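Long-range contacts in FAD-binding oxidoreductase (Gulosibacter chungangensis, PDB 7PBG), which oxidises 4-ethylphenol as a 4-alkylphenol oxidase, a flavoprotein that dehydrogenates its substrate with the help of a bound FAD: residues Pro150-Trp155 against Val167-Tyr172; Trp178-Glu183 against Gly232-Pro237; Leu243-Tyr248 against Gly322-Pro327. One frame throughout, in Å; residues are numbered along the deposited sequence.

Interaction 1 (Pro150-Trp155 against Val167-Tyr172); sequences PAELDW and VGYTPY. With FAD (flavin-adenine dinucleotide), chain C.
Glu-152 and Tyr-169 cross obliquely beside the O4 corner of the flavin, the carboxylate plane turned 61° from the phenol ring. With CG of Tyr-169 anti to its carbonyl carbon (chi1 -60°), the ring leans toward Pro150-Trp155, and its hydroxyl donates to FAD O4, 2.6 Å from Tyr-169 OH. That oxygen lies at the edge of the ring, in its plane. Glu-152 approaches the same corner through its aliphatic part: its CG rests 3.4 Å from FAD O4. Its carboxylate OE2 stands 3.4 Å from Tyr-169 OH but is engaged by Arg-371 in a salt bridge, while OE1 is bonded to Ser-383; Arg-371 also makes a cation-pi contact with Tyr-169. In this FAD-binding domain of the PCMH type, two loops flanking helix 158-163 thus grip the pyrimidine end of the isoalloxazine. Backbone atoms of Val-167 read its edge in both directions, Val-167 N giving to FAD O2 at 3.0 Å and FAD N3 giving to Val-167 O at 2.8 Å. Ala-151 adds its methyl, CB lying 3.6 Å from FAD N3. Beyond the pyrimidine edge the loops come close enough that Pro-150 O is 3.4 Å from Gly-168 CA, where a side chain on the glycine would collide with the carbonyl. A water also bridges the two loops, donating to Pro-150 O and accepting from Tyr-169 N.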
loop_
_atom_site.group_PDB
_atom_site.type_symbol
_atom_site.label_atom_id
_atom_site.label_comp_id
_atom_site.label_asym_id
_atom_site.label_seq_id
_atom_site.Cartn_x
_atom_site.Cartn_y
_atom_site.Cartn_z
ATOM N N PRO A 150 14.562 3.433 11.038
ATOM C CA PRO A 150 14.430 2.610 12.233
ATOM C C PRO A 150 13.218 2.997 13.088
ATOM O O PRO A 150 12.842 4.152 13.261
ATOM C CB PRO A 150 15.729 2.865 13.011
ATOM C CG PRO A 150 16.157 4.278 12.583
ATOM C CD PRO A 150 15.626 4.467 11.172
ATOM N N ALA A 151 12.642 1.988 13.740
ATOM C CA ALA A 151 11.816 2.177 14.946
ATOM C C ALA A 151 12.726 2.652 16.088
ATOM O O ALA A 151 13.979 2.874 15.881
ATOM C CB ALA A 151 11.135 0.853 15.262
ATOM N N GLU A 152 12.160 2.820 17.279
ATOM C CA GLU A 152 12.833 3.476 18.422
ATOM C C GLU A 152 13.975 2.613 18.939
ATOM O O GLU A 152 14.958 3.198 19.419
ATOM C CB GLU A 152 11.837 3.821 19.525
ATOM C CG GLU A 152 11.075 5.082 19.182
ATOM C CD GLU A 152 10.543 5.957 20.298
ATOM O OE1 GLU A 152 11.009 5.855 21.464
ATOM O OE2 GLU A 152 9.712 6.799 19.974
ATOM N N LEU A 153 13.893 1.294 18.805
ATOM C CA LEU A 153 14.939 0.424 19.393
ATOM C C LEU A 153 15.726 -0.288 18.287
ATOM O O LEU A 153 15.121 -0.936 17.431
ATOM C CB LEU A 153 14.236 -0.540 20.352
ATOM C CG LEU A 153 13.522 0.151 21.505
ATOM C CD1 LEU A 153 12.659 -0.856 22.284
ATOM C CD2 LEU A 153 14.517 0.809 22.419
ATOM N N ASP A 154 17.058 -0.255 18.340
ATOM C CA ASP A 154 17.880 -0.689 17.186
ATOM C C ASP A 154 17.950 -2.209 17.036
ATOM O O ASP A 154 18.444 -2.681 15.997
ATOM C CB ASP A 154 19.276 -0.080 17.198
ATOM C CG ASP A 154 20.209 -0.554 18.294
ATOM O OD1 ASP A 154 20.106 -1.703 18.707
ATOM O OD2 ASP A 154 21.148 0.178 18.564
ATOM N N TRP A 155 17.441 -2.962 18.008
ATOM C CA TRP A 155 17.347 -4.438 17.963
ATOM C C TRP A 155 16.077 -4.894 17.242
ATOM O O TRP A 155 15.930 -6.136 17.071
ATOM C CB TRP A 155 17.369 -5.026 19.392
ATOM C CG TRP A 155 16.328 -4.547 20.354
ATOM C CD1 TRP A 155 14.955 -4.570 20.232
ATOM C CD2 TRP A 155 16.584 -4.037 21.686
ATOM N NE1 TRP A 155 14.358 -4.145 21.384
ATOM C CE2 TRP A 155 15.329 -3.755 22.272
ATOM C CE3 TRP A 155 17.745 -3.762 22.418
ATOM C CZ2 TRP A 155 15.204 -3.247 23.566
ATOM C CZ3 TRP A 155 17.622 -3.224 23.687
ATOM C CH2 TRP A 155 16.372 -3.004 24.261
ATOM N N VAL A 167 6.369 1.219 12.585
ATOM C CA VAL A 167 6.676 2.569 12.043
ATOM C C VAL A 167 7.968 3.085 12.624
ATOM O O VAL A 167 8.368 2.713 13.749
ATOM C CB VAL A 167 5.560 3.591 12.311
ATOM C CG1 VAL A 167 4.262 3.153 11.657
ATOM C CG2 VAL A 167 5.368 3.838 13.801
ATOM N N GLY A 168 8.538 4.004 11.862
ATOM C CA GLY A 168 9.657 4.828 12.309
ATOM C C GLY A 168 9.304 6.279 12.191
ATOM O O GLY A 168 8.141 6.621 12.364
ATOM N N TYR A 169 10.267 7.116 11.830
ATOM C CA TYR A 169 10.127 8.572 12.057
ATOM C C TYR A 169 10.676 9.367 10.883
ATOM O O TYR A 169 10.694 10.613 11.031
ATOM C CB TYR A 169 10.811 8.955 13.371
ATOM C CG TYR A 169 10.173 8.213 14.499
ATOM C CD1 TYR A 169 8.939 8.623 14.968
ATOM C CD2 TYR A 169 10.647 6.990 14.894
ATOM C CE1 TYR A 169 8.238 7.873 15.898
ATOM C CE2 TYR A 169 9.943 6.213 15.786
ATOM C CZ TYR A 169 8.751 6.672 16.314
ATOM O OH TYR A 169 8.020 5.927 17.210
ATOM N N THR A 170 11.198 8.711 9.834
ATOM C CA THR A 170 11.677 9.486 8.659
ATOM C C THR A 170 10.512 9.704 7.701
ATOM O O THR A 170 9.394 9.263 7.943
ATOM C CB THR A 170 12.916 8.896 8.008
ATOM O OG1 THR A 170 12.532 7.883 7.074
ATOM C CG2 THR A 170 13.922 8.363 9.004
ATOM N N PRO A 171 10.712 10.328 6.520
ATOM C CA PRO A 171 9.622 10.341 5.535
ATOM C C PRO A 171 9.214 8.908 5.135
ATOM O O PRO A 171 8.088 8.724 4.716
ATOM C CB PRO A 171 10.231 11.074 4.347
ATOM C CG PRO A 171 11.232 11.988 4.989
ATOM C CD PRO A 171 11.861 11.131 6.082
ATOM N N TYR A 172 10.127 7.941 5.267
ATOM C CA TYR A 172 9.843 6.487 5.024
ATOM C C TYR A 172 9.316 5.801 6.292
ATOM O O TYR A 172 9.480 4.568 6.398
ATOM C CB TYR A 172 11.082 5.772 4.452
ATOM C CG TYR A 172 11.264 5.914 2.965
ATOM C CD1 TYR A 172 11.109 7.138 2.316
ATOM C CD2 TYR A 172 11.573 4.824 2.184
ATOM C CE1 TYR A 172 11.281 7.251 0.946
ATOM C CE2 TYR A 172 11.729 4.919 0.810
ATOM C CZ TYR A 172 11.626 6.148 0.196
ATOM O OH TYR A 172 11.800 6.195 -1.155
HETATM P PA FAD C . 9.123 -9.740 15.745
HETATM O O1A FAD C . 8.833 -9.951 17.196
HETATM O O2A FAD C . 10.165 -10.609 15.084
HETATM O O5B FAD C . 7.780 -9.919 14.955
HETATM C C5B FAD C . 6.562 -9.341 15.404
HETATM C C4B FAD C . 5.432 -10.204 14.896
HETATM O O4B FAD C . 5.385 -10.183 13.440
HETATM C C3B FAD C . 5.517 -11.699 15.242
HETATM O O3B FAD C . 5.031 -11.957 16.557
HETATM C C2B FAD C . 4.728 -12.348 14.094
HETATM O O2B FAD C . 3.343 -12.258 14.371
HETATM C C1B FAD C . 5.140 -11.476 12.913
HETATM N N9A FAD C . 6.324 -11.917 12.224
HETATM C C8A FAD C . 7.578 -11.422 12.392
HETATM N N7A FAD C . 8.444 -12.002 11.614
HETATM C C5A FAD C . 7.737 -12.971 10.944
HETATM C C6A FAD C . 8.103 -13.877 9.944
HETATM N N6A FAD C . 9.361 -14.017 9.506
HETATM N N1A FAD C . 7.135 -14.697 9.474
HETATM C C2A FAD C . 5.867 -14.543 9.933
HETATM N N3A FAD C . 5.404 -13.698 10.846
HETATM C C4A FAD C . 6.408 -12.931 11.318
HETATM N N1 FAD C . 7.252 -0.280 17.417
HETATM C C2 FAD C . 7.225 0.459 16.322
HETATM O O2 FAD C . 6.773 -0.002 15.242
HETATM N N3 FAD C . 7.757 1.695 16.294
HETATM C C4 FAD C . 8.272 2.301 17.404
HETATM O O4 FAD C . 8.816 3.418 17.303
HETATM C C4X FAD C . 8.279 1.585 18.586
HETATM N N5 FAD C . 8.756 2.171 19.651
HETATM C C5X FAD C . 8.762 1.431 20.808
HETATM C C6 FAD C . 9.292 2.029 21.960
HETATM C C7 FAD C . 9.392 1.343 23.155
HETATM C C7M FAD C . 9.990 2.029 24.366
HETATM C C8 FAD C . 8.955 0.002 23.199
HETATM C C8M FAD C . 9.042 -0.783 24.473
HETATM C C9 FAD C . 8.398 -0.586 22.082
HETATM C C9A FAD C . 8.299 0.097 20.855
HETATM N N10 FAD C . 7.800 -0.486 19.694
HETATM C C10 FAD C . 7.785 0.240 18.512
HETATM C "C1'" FAD C . 7.375 -1.909 19.647
HETATM C "C2'" FAD C . 8.512 -2.874 19.277
HETATM O "O2'" FAD C . 9.749 -2.531 19.989
HETATM C "C3'" FAD C . 8.893 -2.900 17.782
HETATM O "O3'" FAD C . 7.734 -2.896 16.985
HETATM C "C4'" FAD C . 9.782 -4.072 17.345
HETATM O "O4'" FAD C . 10.504 -3.723 16.154
HETATM C "C5'" FAD C . 8.966 -5.315 17.111
HETATM O "O5'" FAD C . 9.713 -6.505 17.399
HETATM P P FAD C . 10.541 -7.265 16.265
HETATM O O1P FAD C . 11.570 -8.125 16.936
HETATM O O2P FAD C . 11.010 -6.215 15.308
HETATM O O3P FAD C . 9.455 -8.183 15.534
HETATM O O HOH W 1 13.044 6.451 11.914
#

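Interaction 2 (Trp178-Glu183 against Gly232-Pro237); sequences WRCGME and GMQLMP
Trp-178 and Gln-234 open an antiparallel strand pairing in which strand 179-183, leaving a short helix at Arg-179, runs beside strand 232-234 in a six-stranded antiparallel sheet to which the FAD-binding region contributes; the segment axes come within 4.6 Å at 163°. Three backbone hydrogen bonds hold the pair: Gln-234 N to Trp-178 O (2.8 Å), Cys-180 N to Gly-232 O (2.9 Å) and Gly-232 N to Gly-181 O (2.8 Å). Between the Trp-178/Gln-234 and Cys-180/Gly-232 bonds, Arg-179 and Met-233 form a non-hydrogen-bonded pair. Among the apolar contacts, the Met-233 chain bends at chi2 and chi3 (55° and 61°), which brings SD to 3.7 Å from Trp-178 CB. Gln-234, extended beyond CG, crosses the indole at about a right angle, with NE2 close to the Cys-180 CB methylene and bonded to His-206 O. Replacing it with an alanine would probably leave the His-206 carbonyl without this donor and open a gap between Trp-178 and Cys-180. The guanidinium of Arg-179 has its own partner, a salt bridge from NE to Glu-217. Gly-232 has no room for a side chain, since one would run into Cys-180 O. On the indole, Gln-234 OE1 sits at the ring edge, near its plane, 3.5 Å from Trp-178 CE3.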
loop_
_atom_site.group_PDB
_atom_site.type_symbol
_atom_site.label_atom_id
_atom_site.label_comp_id
_atom_site.label_asym_id
_atom_site.label_seq_id
_atom_site.Cartn_x
_atom_site.Cartn_y
_atom_site.Cartn_z
ATOM N N TRP A 178 7.004 0.742 2.211
ATOM C CA TRP A 178 8.326 0.568 1.569
ATOM C C TRP A 178 8.757 -0.886 1.461
ATOM O O TRP A 178 9.692 -1.142 0.701
ATOM C CB TRP A 178 9.334 1.480 2.256
ATOM C CG TRP A 178 8.798 2.868 2.217
ATOM C CD1 TRP A 178 8.283 3.591 3.257
ATOM C CD2 TRP A 178 8.575 3.648 1.031
ATOM N NE1 TRP A 178 7.823 4.789 2.802
ATOM C CE2 TRP A 178 7.994 4.863 1.451
ATOM C CE3 TRP A 178 8.843 3.455 -0.332
ATOM C CZ2 TRP A 178 7.662 5.881 0.564
ATOM C CZ3 TRP A 178 8.493 4.456 -1.217
ATOM C CH2 TRP A 178 7.908 5.644 -0.771
ATOM N N ARG A 179 8.057 -1.782 2.164
ATOM C CA ARG A 179 8.092 -3.242 1.940
ATOM C C ARG A 179 7.823 -3.507 0.461
ATOM O O ARG A 179 6.781 -3.066 -0.052
ATOM C CB ARG A 179 7.023 -3.891 2.803
ATOM C CG ARG A 179 6.851 -5.399 2.618
ATOM C CD ARG A 179 5.545 -5.824 3.210
ATOM N NE ARG A 179 4.446 -5.365 2.361
ATOM C CZ ARG A 179 3.248 -4.972 2.768
ATOM N NH1 ARG A 179 2.939 -5.009 4.042
ATOM N NH2 ARG A 179 2.364 -4.536 1.898
ATOM N N CYS A 180 8.631 -4.335 -0.196
ATOM C CA CYS A 180 8.310 -4.738 -1.576
ATOM C C CYS A 180 8.979 -6.059 -1.927
ATOM O O CYS A 180 10.219 -6.116 -1.991
ATOM C CB CYS A 180 8.743 -3.643 -2.543
ATOM S SG CYS A 180 8.084 -3.940 -4.203
ATOM N N GLY A 181 8.214 -7.117 -2.005
ATOM C CA GLY A 181 8.719 -8.425 -2.430
ATOM C C GLY A 181 9.020 -9.273 -1.217
ATOM O O GLY A 181 10.014 -8.978 -0.494
ATOM N N MET A 182 8.262 -10.339 -1.021
ATOM C CA MET A 182 8.407 -11.218 0.146
ATOM C C MET A 182 8.500 -12.647 -0.370
ATOM O O MET A 182 7.782 -12.989 -1.346
ATOM C CB MET A 182 7.174 -11.118 1.051
ATOM C CG MET A 182 7.080 -9.802 1.737
ATOM S SD MET A 182 5.472 -9.592 2.513
ATOM C CE MET A 182 5.650 -10.671 3.934
ATOM N N GLU A 183 9.357 -13.438 0.258
ATOM C CA GLU A 183 9.281 -14.903 0.150
ATOM C C GLU A 183 8.564 -15.392 1.400
ATOM O O GLU A 183 8.950 -14.975 2.525
ATOM C CB GLU A 183 10.680 -15.510 0.009
ATOM C CG GLU A 183 10.655 -17.023 -0.180
ATOM C CD GLU A 183 12.046 -17.600 -0.413
ATOM O OE1 GLU A 183 12.761 -17.782 0.563
ATOM O OE2 GLU A 183 12.432 -17.804 -1.575
ATOM N N GLY A 232 12.063 -7.463 0.680
ATOM C CA GLY A 232 12.701 -6.237 0.181
ATOM C C GLY A 232 12.216 -5.045 0.979
ATOM O O GLY A 232 10.999 -4.982 1.329
ATOM N N MET A 233 13.118 -4.112 1.264
ATOM C CA MET A 233 12.758 -2.867 1.988
ATOM C C MET A 233 13.319 -1.714 1.184
ATOM O O MET A 233 14.551 -1.659 1.063
ATOM C CB MET A 233 13.278 -2.825 3.422
ATOM C CG MET A 233 12.971 -1.528 4.176
ATOM S SD MET A 233 11.173 -1.164 4.156
ATOM C CE MET A 233 10.527 -2.609 4.999
ATOM N N GLN A 234 12.454 -0.933 0.546
ATOM C CA GLN A 234 12.935 0.256 -0.229
ATOM C C GLN A 234 13.471 1.307 0.761
ATOM O O GLN A 234 12.933 1.412 1.871
ATOM C CB GLN A 234 11.784 0.734 -1.105
ATOM C CG GLN A 234 11.397 -0.329 -2.099
ATOM C CD GLN A 234 10.201 0.003 -2.930
ATOM O OE1 GLN A 234 9.455 0.931 -2.628
ATOM N NE2 GLN A 234 10.060 -0.748 -3.999
ATOM N N LEU A 235 14.546 2.005 0.396
ATOM C CA LEU A 235 15.318 2.864 1.294
ATOM C C LEU A 235 15.391 4.259 0.710
ATOM O O LEU A 235 15.680 4.415 -0.462
ATOM C CB LEU A 235 16.755 2.318 1.478
ATOM C CG LEU A 235 16.890 0.917 2.054
ATOM C CD1 LEU A 235 18.383 0.555 2.281
ATOM C CD2 LEU A 235 16.103 0.795 3.353
ATOM N N MET A 236 15.163 5.222 1.561
ATOM C CA MET A 236 15.179 6.629 1.128
ATOM C C MET A 236 16.573 6.958 0.656
ATOM O O MET A 236 17.577 6.765 1.372
ATOM C CB MET A 236 14.734 7.563 2.260
ATOM C CG MET A 236 14.629 9.003 1.825
ATOM S SD MET A 236 13.835 9.920 3.170
ATOM C CE MET A 236 14.668 11.502 3.067
ATOM N N PRO A 237 16.725 7.566 -0.543
ATOM C CA PRO A 237 18.011 8.151 -0.893
ATOM C C PRO A 237 18.406 9.262 0.089
ATOM O O PRO A 237 17.571 10.057 0.473
ATOM C CB PRO A 237 17.736 8.731 -2.301
ATOM C CG PRO A 237 16.612 7.898 -2.832
ATOM C CD PRO A 237 15.739 7.677 -1.621
#

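Interaction 3 (Leu243-Tyr248 against Gly322-Pro327); sequences LSFAIY and GTCYGP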
loop_
_atom_site.group_PDB
_atom_site.type_symbol
_atom_site.label_atom_id
_atom_site.label_comp_id
_atom_site.label_asym_id
_atom_site.label_seq_id
_atom_site.Cartn_x
_atom_site.Cartn_y
_atom_site.Cartn_z
ATOM N N LEU A 243 18.128 18.529 9.140
ATOM C CA LEU A 243 18.153 19.394 10.343
ATOM C C LEU A 243 16.928 19.125 11.194
ATOM O O LEU A 243 15.776 19.170 10.627
ATOM C CB LEU A 243 18.222 20.847 9.901
ATOM C CG LEU A 243 18.310 21.871 11.019
ATOM C CD1 LEU A 243 19.663 21.823 11.695
ATOM C CD2 LEU A 243 18.069 23.260 10.459
ATOM N N SER A 244 17.164 18.782 12.442
ATOM C CA SER A 244 16.100 18.423 13.398
ATOM C C SER A 244 15.770 19.576 14.319
ATOM O O SER A 244 16.559 20.524 14.503
ATOM C CB SER A 244 16.439 17.211 14.194
ATOM O OG SER A 244 16.573 16.104 13.372
ATOM N N PHE A 245 14.588 19.502 14.905
ATOM C CA PHE A 245 14.112 20.537 15.812
ATOM C C PHE A 245 13.322 19.922 16.958
ATOM O O PHE A 245 12.753 18.804 16.861
ATOM C CB PHE A 245 13.300 21.545 15.031
ATOM C CG PHE A 245 12.145 20.974 14.268
ATOM C CD1 PHE A 245 10.904 20.802 14.854
ATOM C CD2 PHE A 245 12.291 20.654 12.936
ATOM C CE1 PHE A 245 9.854 20.319 14.091
ATOM C CE2 PHE A 245 11.239 20.164 12.181
ATOM C CZ PHE A 245 10.014 20.010 12.769
ATOM N N ALA A 246 13.297 20.690 18.035
ATOM C CA ALA A 246 12.499 20.413 19.240
ATOM C C ALA A 246 11.680 21.661 19.486
ATOM O O ALA A 246 12.226 22.798 19.368
ATOM C CB ALA A 246 13.369 20.079 20.422
ATOM N N ILE A 247 10.421 21.492 19.789
ATOM C CA ILE A 247 9.526 22.631 20.113
ATOM C C ILE A 247 8.886 22.346 21.458
ATOM O O ILE A 247 8.258 21.304 21.589
ATOM C CB ILE A 247 8.463 22.895 19.033
ATOM C CG1 ILE A 247 8.995 22.611 17.617
ATOM C CG2 ILE A 247 7.995 24.319 19.195
ATOM C CD1 ILE A 247 8.019 22.896 16.544
ATOM N N TYR A 248 9.144 23.210 22.416
ATOM C CA TYR A 248 8.710 22.992 23.812
ATOM C C TYR A 248 7.492 23.853 24.097
ATOM O O TYR A 248 7.531 25.077 23.868
ATOM C CB TYR A 248 9.834 23.340 24.771
ATOM C CG TYR A 248 11.122 22.655 24.409
ATOM C CD1 TYR A 248 11.286 21.298 24.601
ATOM C CD2 TYR A 248 12.177 23.371 23.901
ATOM C CE1 TYR A 248 12.470 20.659 24.291
ATOM C CE2 TYR A 248 13.376 22.757 23.591
ATOM C CZ TYR A 248 13.523 21.399 23.802
ATOM O OH TYR A 248 14.714 20.820 23.501
ATOM N N GLY A 322 10.756 17.043 15.187
ATOM C CA GLY A 322 10.700 16.854 13.742
ATOM C C GLY A 322 12.063 17.027 13.083
ATOM O O GLY A 322 13.040 17.413 13.747
ATOM N N THR A 323 12.077 16.809 11.778
ATOM C CA THR A 323 13.280 16.925 10.926
ATOM C C THR A 323 12.886 17.391 9.527
ATOM O O THR A 323 11.824 17.038 8.999
ATOM C CB THR A 323 14.063 15.609 10.912
ATOM O OG1 THR A 323 14.346 15.206 12.244
ATOM C CG2 THR A 323 15.331 15.721 10.086
ATOM N N CYS A 324 13.706 18.268 8.975
ATOM C CA CYS A 324 13.627 18.754 7.592
ATOM C C CYS A 324 14.789 18.144 6.801
ATOM O O CYS A 324 15.924 17.893 7.355
ATOM C CB CYS A 324 13.674 20.271 7.586
ATOM S SG CYS A 324 12.106 20.976 8.157
ATOM N N TYR A 325 14.499 17.856 5.550
ATOM C CA TYR A 325 15.385 17.089 4.632
ATOM C C TYR A 325 15.548 17.859 3.338
ATOM O O TYR A 325 14.526 18.272 2.760
ATOM C CB TYR A 325 14.791 15.720 4.296
ATOM C CG TYR A 325 14.410 14.910 5.506
ATOM C CD1 TYR A 325 15.243 13.918 5.991
ATOM C CD2 TYR A 325 13.254 15.176 6.218
ATOM C CE1 TYR A 325 14.917 13.158 7.103
ATOM C CE2 TYR A 325 12.941 14.456 7.355
ATOM C CZ TYR A 325 13.752 13.410 7.789
ATOM O OH TYR A 325 13.419 12.705 8.932
ATOM N N GLY A 326 16.776 17.965 2.847
ATOM C CA GLY A 326 17.007 18.436 1.472
ATOM C C GLY A 326 18.217 19.338 1.420
ATOM O O GLY A 326 18.972 19.403 2.375
ATOM N N PRO A 327 18.354 20.093 0.322
ATOM C CA PRO A 327 19.361 21.133 0.278
ATOM C C PRO A 327 19.006 22.207 1.303
ATOM O O PRO A 327 17.821 22.414 1.615
ATOM C CB PRO A 327 19.268 21.675 -1.146
ATOM C CG PRO A 327 17.885 21.340 -1.608
ATOM C CD PRO A 327 17.404 20.139 -0.800
#
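The Phe-245 ring lies flat on the backbone of Gly-322, whose carbonyl carbon sits 3.4 Å above one face, offset toward the rim. Gly-322 CA is held in a CH-pi contact over the face, 3.7 Å from the ring centroid and 23° off the normal. Cys-324 SG approaches obliquely, 4.2 Å from Phe-245 CE2. The ring gets there because CG of Phe-245 is set between the backbone N and the carbonyl carbon (chi1 56°), which folds it across the neighbouring strand; a side chain on Gly-322 would run into Phe-245 CZ. The second flat group, Tyr-325, has one face covered by Thr-323 CG2 of its own strand. The framework is an antiparallel pair in an eight-stranded sheet that also holds strands of the FAD-linked oxidase family region, such as 393-402 and 426-433. Leu-243 and Cys-324 exchange two backbone hydrogen bonds, Cys-324 N reaching Leu-243 O at 2.8 Å, and Phe-245 and Gly-322 exchange two more. Between them Ser-244 and Thr-323 face each other, their CA atoms only 4.0 Å apart. On the side away from Phe-245, Ser-244 OG and Thr-323 OG1 are hydrogen-bonded at 2.7 Å. Helix 328-342 packs on the Phe-245 side, with Ile-335 against the ring. The chemistry therefore differs by side: one presents aromatic and sulfur groups to a helix, while the other ties two buried hydroxyls to His-372 ND1 (serine) and Asn-375 ND2 (threonine).

Interaction 1 holds the flavin directly, and interactions 2 and 3 abut interaction 1, not the flavin, from two different sheets. The centre of interaction 1 lies about 14 Å from that of interaction 2 and about 16 Å from that of interaction 3, while the latter two are about 25 Å apart. The tail of Val167-Tyr172 provides the joints: Tyr-172 stacks on Trp-178, with CD2 of Tyr-172 3.4 Å from CG of Trp-178, and Pro-171 CD lies 3.4 Å from Tyr-325 CZ. Interactions 2 and 3 also touch, at Met-236 CE and Tyr-325 CD1 (3.8 Å). The side chain of Thr-323 in interaction 3 is about 14 Å from FAD, and that of Arg-179 in interaction 2 about 11 Å.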